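Local coordinates for BtGH115A (Bacteroides thetaiotaomicron, PDB 5BY3), which removes 4-O-methyl-glucuronic acid from decorated arabinogalactans as an alpha-glucuronidase of glycoside hydrolase family 115, at residues R194-I199 and N209-A214; L202-R207 and K233-F238; Q303-K306 and E310-A313. All coordinates share one frame; numbering follows the deposited sequence.

Interactions 1 and 2 are buried neighbours, their centres about 8 Å apart, and both use helix 193-205. Interaction 1 sets this helix on strand 210-212, while interaction 2 sets its C-terminal end against the end of helix 228-235 and the residues that follow. Probable backbone hydrogen bonds from Asn209 and Tyr211 to Phe238 join the two, as does packing of Tyr211 on Ile237. Interaction 3 lies far off, with centres about 34 and 38 Å from these, where a loop folds back on the start of helix 308-329. The inner contacts rest on branched aliphatic chains, tyrosine rings and, in interaction 1, an asparagine amide; the outer one, partly buried, combines an alanine methyl with longer polar side chains and a weak hydrogen bond.

Interaction 1. Residues R194-I199 and N209-A214; sequences RTNERI and NTYWPA
Tyr211 reaches from its strand to helix 193-205 and meets Asn196 and Ile199, two residues on the side of the helix turned to the sheet. With CG trans to the backbone N (chi1 179°), the ring is carried straight out to the helix. The carboxamide oxygen OD1 of Asn196 comes obliquely to the ring, 3.3 Å from CE2 of Tyr211, and the amide and ring planes stand 60° apart. Asn196 is fixed at its other end, where ND2 is hydrogen-bonded to the carbonyl oxygen of Gly192. One turn on, CD1 of Ile199 lies 3.8 Å from OH of Tyr211, and its CG2 is 4.4 Å from CE1 of the ring. The residues just after the strand add to this packing: CA of Pro213 sits over one face of the ring, toward its rim. Replacing Tyr211 by an alanine would remove the ring and would probably leave a gap between helix and strand, with Ile199 short of its apolar partner there. Away from the ring the helix is more open to solvent at Arg194, which is exposed, and Glu197, partly so; Arg194 NE forms a salt bridge with Glu197 OE1 at 2.8 Å. The contact lies within a beta-alpha-beta crossover of the TIM barrel: helix 193-205 links the adjacent parallel strands 162-166 and 210-212, with strand 238-239 on the far side of the latter and helix 228-235 touching Asn196.

Interaction 2. Residues L202-R207 and K233-F238; sequences LLLRLR and KKYGIF
The carbonyl oxygen of Leu204 accepts the backbone N-H of Arg207, N to O 2.9 Å, in the Schellman motif that ends helix 193-205, and the side chain of the same leucine runs across to Tyr235 and Ile237. Two neighbouring outer helices of the TIM barrel meet here at their C-terminal ends, 193-205 and 228-235. Both segments leave their helix through a residue of positive phi, Arg207 in one and Gly236 in the other, and the turn at Gly236 brings Ile237 round to face the first helix. Leu204 spreads its two methyls over separate targets. CD1 comes obliquely to the tyrosine ring, 3.9 Å from CD2 of Tyr235, the two side chains crossing at about a right angle. CD2 is set against the backbone instead, 3.5 Å from the carbonyl oxygen of Tyr235. It also lies 4.3 Å from CD1 of Ile237, a methyl that Leu203 touches as well. The bend in the isoleucine chain at CG1 (chi2 -61°) places the methyl there. All four touching residues are buried, and the chemistry between the segments is purely van der Waals. Around them, helix 38-55 closes over the outside, with Ser43 against Leu204 and Thr42 against Tyr235, while Arg205 is anchored by salt bridges to Asp50 and Glu133. Phe200, a turn earlier in the first helix, also packs on Ile237. One residue before Leu204, CD1 of Leu203 meets CD1 of Ile237 at 4.1 Å, with the leucine CB almost as near.

Interaction 3. Residues Q303-K306 and E310-A313; sequences QGAK and EQKA
Ala305 presses its methyl group into the angle between Glu310 and Gln311, on the N-terminal part of helix 308-329. The contact is a loop folding back on the start of the helix it leads into, within the beta-alpha-beta crossover that joins strand 290-291 to strand 339-341 of the TIM barrel. CB of Ala305 stands 3.5 Å from CG of Gln311 and 3.6 Å from the backbone N of the same residue. It also lies 3.9 Å from CB of Glu310, so the small methyl is packed by side chain and helix backbone together. The two helix residues leave the backbone in the same way, each with CG opposite its own carbonyl carbon, but they pass on different sides of the loop. CB of Glu310 points toward the loop, and with CG beside the backbone N (chi1 -61°) the chain continues extended, which brings its carboxylate alongside Lys306. There the backbone N of Lys306 gives a weak hydrogen bond to OE1 of Glu310, 3.4 Å long and bent to 147° at the hydrogen. The same oxygen is hydrogen-bonded to OG1 of Thr307, so OE1 links two consecutive residues of the approach to the helix. A carboxylate this close to a helix start probably gains some stabilisation from the helix dipole. Lys306 adds its CB to the contact, while the rest of its chain heads off, bends at the last torsion and touches a crystal neighbour. Gln311 is more enclosed. Its chain stays extended beyond CG (chi2 -172°), passes along Ala305 and packs on Met302 as well. Its amide nitrogen NE2 ends 3.7 Å from the carbonyl oxygen of Ala305.

Interaction 1. Residues R194-I199 and N209-A214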
loop_
_atom_site.group_PDB
_atom_site.type_symbol
_atom_site.label_atom_id
_atom_site.label_comp_id
_atom_site.label_asym_id
_atom_site.label_seq_id
_atom_site.Cartn_x
_atom_site.Cartn_y
_atom_site.Cartn_z
ATOM N N ARG A 194 13.996 14.449 14.058
ATOM C CA ARG A 194 14.392 14.926 12.718
ATOM C C ARG A 194 13.931 13.954 11.610
ATOM O O ARG A 194 13.333 14.371 10.620
ATOM C CB ARG A 194 15.903 15.277 12.657
ATOM C CG ARG A 194 16.237 16.765 12.481
ATOM C CD ARG A 194 16.197 17.570 13.768
ATOM N NE ARG A 194 14.829 17.940 14.159
ATOM C CZ ARG A 194 14.414 18.184 15.410
ATOM N NH1 ARG A 194 15.262 18.103 16.438
ATOM N NH2 ARG A 194 13.134 18.491 15.642
ATOM N N THR A 195 14.123 12.656 11.810
ATOM C CA THR A 195 13.551 11.665 10.886
ATOM C C THR A 195 12.010 11.789 10.742
ATOM O O THR A 195 11.481 11.791 9.618
ATOM C CB THR A 195 13.964 10.264 11.288
ATOM O OG1 THR A 195 15.386 10.258 11.502
ATOM C CG2 THR A 195 13.566 9.248 10.223
ATOM N N ASN A 196 11.308 11.956 11.858
ATOM C CA ASN A 196 9.848 12.072 11.821
ATOM C C ASN A 196 9.328 13.325 11.096
ATOM O O ASN A 196 8.379 13.234 10.304
ATOM C CB ASN A 196 9.239 11.869 13.216
ATOM C CG ASN A 196 9.175 10.399 13.602
ATOM O OD1 ASN A 196 8.270 9.665 13.170
ATOM N ND2 ASN A 196 10.159 9.940 14.382
ATOM N N GLU A 197 9.984 14.472 11.307
ATOM C CA GLU A 197 9.672 15.662 10.520
ATOM C C GLU A 197 9.768 15.393 9.008
ATOM O O GLU A 197 8.907 15.854 8.239
ATOM C CB GLU A 197 10.537 16.838 10.943
ATOM C CG GLU A 197 10.285 17.265 12.384
ATOM C CD GLU A 197 11.281 18.301 12.891
ATOM O OE1 GLU A 197 12.508 18.128 12.653
ATOM O OE2 GLU A 197 10.830 19.270 13.552
ATOM N N ARG A 198 10.796 14.638 8.594
ATOM C CA ARG A 198 10.926 14.202 7.212
ATOM C C ARG A 198 9.762 13.325 6.718
ATOM O O ARG A 198 9.253 13.566 5.624
ATOM C CB ARG A 198 12.259 13.491 6.966
ATOM C CG ARG A 198 13.439 14.438 6.779
ATOM C CD ARG A 198 13.295 15.432 5.627
ATOM N NE ARG A 198 14.517 16.232 5.557
ATOM C CZ ARG A 198 14.775 17.255 4.735
ATOM N NH1 ARG A 198 13.896 17.717 3.830
ATOM N NH2 ARG A 198 15.965 17.832 4.843
ATOM N N ILE A 199 9.360 12.332 7.518
ATOM C CA ILE A 199 8.192 11.510 7.226
ATOM C C ILE A 199 6.917 12.345 7.146
ATOM O O ILE A 199 6.120 12.195 6.191
ATOM C CB ILE A 199 8.034 10.358 8.231
ATOM C CG1 ILE A 199 9.329 9.515 8.237
ATOM C CG2 ILE A 199 6.819 9.515 7.862
ATOM C CD1 ILE A 199 9.383 8.420 9.296
ATOM N N ASN A 209 -2.932 12.266 6.572
ATOM C CA ASN A 209 -3.071 12.966 7.857
ATOM C C ASN A 209 -2.727 12.142 9.080
ATOM O O ASN A 209 -2.665 12.699 10.185
ATOM C CB ASN A 209 -4.452 13.631 8.006
ATOM C CG ASN A 209 -5.597 12.661 7.834
ATOM O OD1 ASN A 209 -5.418 11.433 7.872
ATOM N ND2 ASN A 209 -6.805 13.212 7.629
ATOM N N THR A 210 -2.472 10.847 8.868
ATOM C CA THR A 210 -2.369 9.851 9.936
ATOM C C THR A 210 -1.030 9.070 9.870
ATOM O O THR A 210 -0.485 8.882 8.802
ATOM C CB THR A 210 -3.583 8.897 9.844
ATOM O OG1 THR A 210 -4.801 9.665 9.864
ATOM C CG2 THR A 210 -3.593 7.883 10.942
ATOM N N TYR A 211 -0.519 8.612 11.005
ATOM C CA TYR A 211 0.731 7.864 11.068
ATOM C C TYR A 211 0.647 6.801 12.135
ATOM O O TYR A 211 0.178 7.076 13.227
ATOM C CB TYR A 211 1.891 8.822 11.395
ATOM C CG TYR A 211 3.294 8.220 11.516
ATOM C CD1 TYR A 211 3.770 7.294 10.598
ATOM C CD2 TYR A 211 4.165 8.645 12.532
ATOM C CE1 TYR A 211 5.043 6.760 10.722
ATOM C CE2 TYR A 211 5.433 8.147 12.643
ATOM C CZ TYR A 211 5.882 7.196 11.739
ATOM O OH TYR A 211 7.172 6.677 11.859
ATOM N N TRP A 212 1.073 5.585 11.801
ATOM C CA TRP A 212 1.335 4.557 12.794
ATOM C C TRP A 212 2.850 4.419 12.839
ATOM O O TRP A 212 3.443 3.918 11.907
ATOM C CB TRP A 212 0.698 3.217 12.412
ATOM C CG TRP A 212 -0.817 3.156 12.425
ATOM C CD1 TRP A 212 -1.717 4.185 12.660
ATOM C CD2 TRP A 212 -1.611 1.999 12.146
ATOM N NE1 TRP A 212 -3.013 3.715 12.576
ATOM C CE2 TRP A 212 -2.976 2.387 12.244
ATOM C CE3 TRP A 212 -1.305 0.661 11.844
ATOM C CZ2 TRP A 212 -4.012 1.482 12.049
ATOM C CZ3 TRP A 212 -2.329 -0.229 11.645
ATOM C CH2 TRP A 212 -3.655 0.169 11.755
ATOM N N PRO A 213 3.489 4.891 13.924
ATOM C CA PRO A 213 4.959 4.926 13.997
ATOM C C PRO A 213 5.558 3.531 14.030
ATOM O O PRO A 213 4.822 2.599 14.306
ATOM C CB PRO A 213 5.205 5.622 15.330
ATOM C CG PRO A 213 4.013 5.246 16.172
ATOM C CD PRO A 213 2.858 5.245 15.218
ATOM N N ALA A 214 6.865 3.391 13.747
ATOM C CA ALA A 214 7.618 2.098 13.914
ATOM C C ALA A 214 7.492 1.631 15.332
ATOM O O ALA A 214 7.477 2.456 16.248
ATOM C CB ALA A 214 9.098 2.274 13.599
#

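Interaction 2. Residues L202-R207 and K233-F238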
loop_
_atom_site.group_PDB
_atom_site.type_symbol
_atom_site.label_atom_id
_atom_site.label_comp_id
_atom_site.label_asym_id
_atom_site.label_seq_id
_atom_site.Cartn_x
_atom_site.Cartn_y
_atom_site.Cartn_z
ATOM N N LEU A 202 6.524 14.217 4.009
ATOM C CA LEU A 202 6.122 13.331 2.945
ATOM C C LEU A 202 4.619 13.147 3.022
ATOM O O LEU A 202 3.961 13.192 1.978
ATOM C CB LEU A 202 6.875 12.006 3.015
ATOM C CG LEU A 202 6.531 10.873 2.055
ATOM C CD1 LEU A 202 6.630 11.277 0.599
ATOM C CD2 LEU A 202 7.460 9.706 2.353
ATOM N N LEU A 203 4.082 12.995 4.242
ATOM C CA LEU A 203 2.639 12.748 4.410
ATOM C C LEU A 203 1.839 13.964 4.043
ATOM O O LEU A 203 0.843 13.859 3.349
ATOM C CB LEU A 203 2.297 12.294 5.820
ATOM C CG LEU A 203 2.896 10.961 6.273
ATOM C CD1 LEU A 203 2.559 10.730 7.736
ATOM C CD2 LEU A 203 2.457 9.781 5.413
ATOM N N LEU A 204 2.314 15.134 4.456
ATOM C CA LEU A 204 1.708 16.402 4.040
ATOM C C LEU A 204 1.633 16.522 2.525
ATOM O O LEU A 204 0.554 16.776 1.950
ATOM C CB LEU A 204 2.477 17.584 4.646
ATOM C CG LEU A 204 2.390 17.868 6.167
ATOM C CD1 LEU A 204 2.846 19.276 6.536
ATOM C CD2 LEU A 204 1.003 17.624 6.745
ATOM N N ARG A 205 2.767 16.273 1.867
ATOM C CA ARG A 205 2.827 16.396 0.408
ATOM C C ARG A 205 1.956 15.348 -0.282
ATOM O O ARG A 205 1.538 15.560 -1.424
ATOM C CB ARG A 205 4.258 16.251 -0.077
ATOM C CG ARG A 205 5.153 17.417 0.212
ATOM C CD ARG A 205 6.469 17.171 -0.546
ATOM N NE ARG A 205 7.557 18.114 -0.255
ATOM C CZ ARG A 205 7.539 19.410 -0.561
ATOM N NH1 ARG A 205 6.464 19.963 -1.131
ATOM N NH2 ARG A 205 8.588 20.179 -0.263
ATOM N N LEU A 206 1.733 14.209 0.389
ATOM C CA LEU A 206 0.834 13.178 -0.101
ATOM C C LEU A 206 -0.646 13.380 0.307
ATOM O O LEU A 206 -1.525 12.585 -0.078
ATOM C CB LEU A 206 1.339 11.793 0.327
ATOM C CG LEU A 206 2.615 11.237 -0.298
ATOM C CD1 LEU A 206 3.095 10.028 0.489
ATOM C CD2 LEU A 206 2.411 10.899 -1.764
ATOM N N ARG A 207 -0.893 14.457 1.062
ATOM C CA ARG A 207 -2.199 14.818 1.693
ATOM C C ARG A 207 -2.717 13.778 2.673
ATOM O O ARG A 207 -3.911 13.612 2.819
ATOM C CB ARG A 207 -3.319 15.159 0.680
ATOM C CG ARG A 207 -2.987 16.138 -0.438
ATOM C CD ARG A 207 -2.758 15.341 -1.714
ATOM N NE ARG A 207 -3.059 16.147 -2.888
ATOM C CZ ARG A 207 -3.316 15.689 -4.103
ATOM N NH1 ARG A 207 -3.333 14.379 -4.396
ATOM N NH2 ARG A 207 -3.580 16.582 -5.031
ATOM N N LYS A 233 2.764 17.169 16.595
ATOM C CA LYS A 233 1.901 18.319 16.832
ATOM C C LYS A 233 2.218 19.453 15.843
ATOM O O LYS A 233 1.310 20.108 15.332
ATOM C CB LYS A 233 2.019 18.789 18.294
ATOM C CG LYS A 233 0.881 19.667 18.818
ATOM C CD LYS A 233 1.365 20.489 20.008
ATOM C CE LYS A 233 0.214 20.951 20.884
ATOM N NZ LYS A 233 -0.145 19.945 21.931
ATOM N N LYS A 234 3.506 19.660 15.566
ATOM C CA LYS A 234 3.971 20.701 14.636
ATOM C C LYS A 234 3.428 20.461 13.221
ATOM O O LYS A 234 2.974 21.414 12.559
ATOM C CB LYS A 234 5.509 20.770 14.640
ATOM C CG LYS A 234 6.086 22.077 14.114
ATOM C CD LYS A 234 7.392 21.880 13.339
ATOM C CE LYS A 234 7.962 23.208 12.837
ATOM N NZ LYS A 234 7.051 23.974 11.932
ATOM N N TYR A 235 3.424 19.180 12.809
ATOM C CA TYR A 235 3.005 18.725 11.473
ATOM C C TYR A 235 1.540 18.302 11.364
ATOM O O TYR A 235 1.060 18.038 10.262
ATOM C CB TYR A 235 3.936 17.606 10.954
ATOM C CG TYR A 235 5.275 18.111 10.479
ATOM C CD1 TYR A 235 6.258 18.566 11.392
ATOM C CD2 TYR A 235 5.574 18.151 9.126
ATOM C CE1 TYR A 235 7.455 19.067 10.953
ATOM C CE2 TYR A 235 6.791 18.623 8.688
ATOM C CZ TYR A 235 7.728 19.087 9.592
ATOM O OH TYR A 235 8.945 19.589 9.127
ATOM N N GLY A 236 0.827 18.223 12.490
ATOM C CA GLY A 236 -0.653 18.045 12.494
ATOM C C GLY A 236 -1.086 16.664 12.052
ATOM O O GLY A 236 -2.065 16.527 11.311
ATOM N N ILE A 237 -0.347 15.649 12.503
ATOM C CA ILE A 237 -0.521 14.269 12.093
ATOM C C ILE A 237 -1.222 13.532 13.221
ATOM O O ILE A 237 -0.806 13.593 14.372
ATOM C CB ILE A 237 0.870 13.582 11.874
ATOM C CG1 ILE A 237 1.692 14.238 10.724
ATOM C CG2 ILE A 237 0.759 12.057 11.761
ATOM C CD1 ILE A 237 1.080 14.213 9.324
ATOM N N PHE A 238 -2.271 12.796 12.892
ATOM C CA PHE A 238 -2.913 11.967 13.872
ATOM C C PHE A 238 -1.986 10.818 14.133
ATOM O O PHE A 238 -1.614 10.092 13.216
ATOM C CB PHE A 238 -4.292 11.551 13.379
ATOM C CG PHE A 238 -5.262 12.689 13.340
ATOM C CD1 PHE A 238 -5.206 13.643 12.324
ATOM C CD2 PHE A 238 -6.221 12.842 14.357
ATOM C CE1 PHE A 238 -6.098 14.737 12.294
ATOM C CE2 PHE A 238 -7.114 13.930 14.340
ATOM C CZ PHE A 238 -7.054 14.887 13.305
#

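Interaction 3. Residues Q303-K306 and E310-A313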
loop_
_atom_site.group_PDB
_atom_site.type_symbol
_atom_site.label_atom_id
_atom_site.label_comp_id
_atom_site.label_asym_id
_atom_site.label_seq_id
_atom_site.Cartn_x
_atom_site.Cartn_y
_atom_site.Cartn_z
ATOM N N GLN A 303 -3.171 -12.875 26.068
ATOM C CA GLN A 303 -2.924 -13.763 27.187
ATOM C C GLN A 303 -4.208 -13.895 28.001
ATOM O O GLN A 303 -5.056 -12.993 27.961
ATOM C CB GLN A 303 -1.798 -13.193 28.038
ATOM C CG GLN A 303 -0.624 -12.651 27.227
ATOM C CD GLN A 303 0.555 -12.322 28.100
ATOM O OE1 GLN A 303 0.576 -12.663 29.282
ATOM N NE2 GLN A 303 1.542 -11.638 27.533
ATOM N N GLY A 304 -4.368 -15.029 28.691
ATOM C CA GLY A 304 -5.387 -15.178 29.750
ATOM C C GLY A 304 -6.742 -15.685 29.315
ATOM O O GLY A 304 -7.568 -16.086 30.156
ATOM N N ALA A 305 -6.970 -15.653 28.000
ATOM C CA ALA A 305 -8.134 -16.307 27.391
ATOM C C ALA A 305 -7.694 -17.239 26.272
ATOM O O ALA A 305 -6.728 -16.939 25.556
ATOM C CB ALA A 305 -9.141 -15.280 26.890
ATOM N N LYS A 306 -8.397 -18.371 26.144
ATOM C CA LYS A 306 -8.046 -19.417 25.171
ATOM C C LYS A 306 -9.064 -19.460 24.030
ATOM O O LYS A 306 -8.693 -19.352 22.855
ATOM C CB LYS A 306 -7.908 -20.788 25.855
ATOM C CG LYS A 306 -6.685 -21.588 25.440
ATOM C CD LYS A 306 -6.375 -22.652 26.484
ATOM C CE LYS A 306 -5.330 -23.643 25.995
ATOM N NZ LYS A 306 -5.671 -25.048 26.377
ATOM N N GLU A 310 -14.306 -16.756 25.652
ATOM C CA GLU A 310 -13.591 -16.147 26.791
ATOM C C GLU A 310 -12.845 -14.895 26.359
ATOM O O GLU A 310 -12.733 -13.937 27.136
ATOM C CB GLU A 310 -12.583 -17.105 27.402
ATOM C CG GLU A 310 -13.128 -18.392 27.981
ATOM C CD GLU A 310 -12.017 -19.407 28.146
ATOM O OE1 GLU A 310 -11.377 -19.778 27.140
ATOM O OE2 GLU A 310 -11.767 -19.823 29.288
ATOM N N GLN A 311 -12.312 -14.941 25.131
ATOM C CA GLN A 311 -11.718 -13.783 24.449
ATOM C C GLN A 311 -12.755 -12.636 24.204
ATOM O O GLN A 311 -12.351 -11.492 24.066
ATOM C CB GLN A 311 -10.933 -14.205 23.158
ATOM C CG GLN A 311 -9.565 -14.889 23.413
ATOM C CD GLN A 311 -8.652 -15.154 22.181
ATOM O OE1 GLN A 311 -9.112 -15.456 21.082
ATOM N NE2 GLN A 311 -7.332 -15.094 22.404
ATOM N N LYS A 312 -14.066 -12.940 24.209
ATOM C CA LYS A 312 -15.148 -11.929 24.077
ATOM C C LYS A 312 -15.477 -11.222 25.392
ATOM O O LYS A 312 -15.563 -9.987 25.430
ATOM C CB LYS A 312 -16.430 -12.548 23.492
ATOM C CG LYS A 312 -17.204 -11.639 22.535
ATOM C CD LYS A 312 -18.659 -12.066 22.335
ATOM C CE LYS A 312 -19.597 -11.350 23.305
ATOM N NZ LYS A 312 -20.985 -11.306 22.772
ATOM N N ALA A 313 -15.661 -12.011 26.453
ATOM C CA ALA A 313 -15.803 -11.515 27.821
ATOM C C ALA A 313 -14.720 -10.495 28.188
ATOM O O ALA A 313 -14.997 -9.510 28.911
ATOM C CB ALA A 313 -15.778 -12.690 28.798
#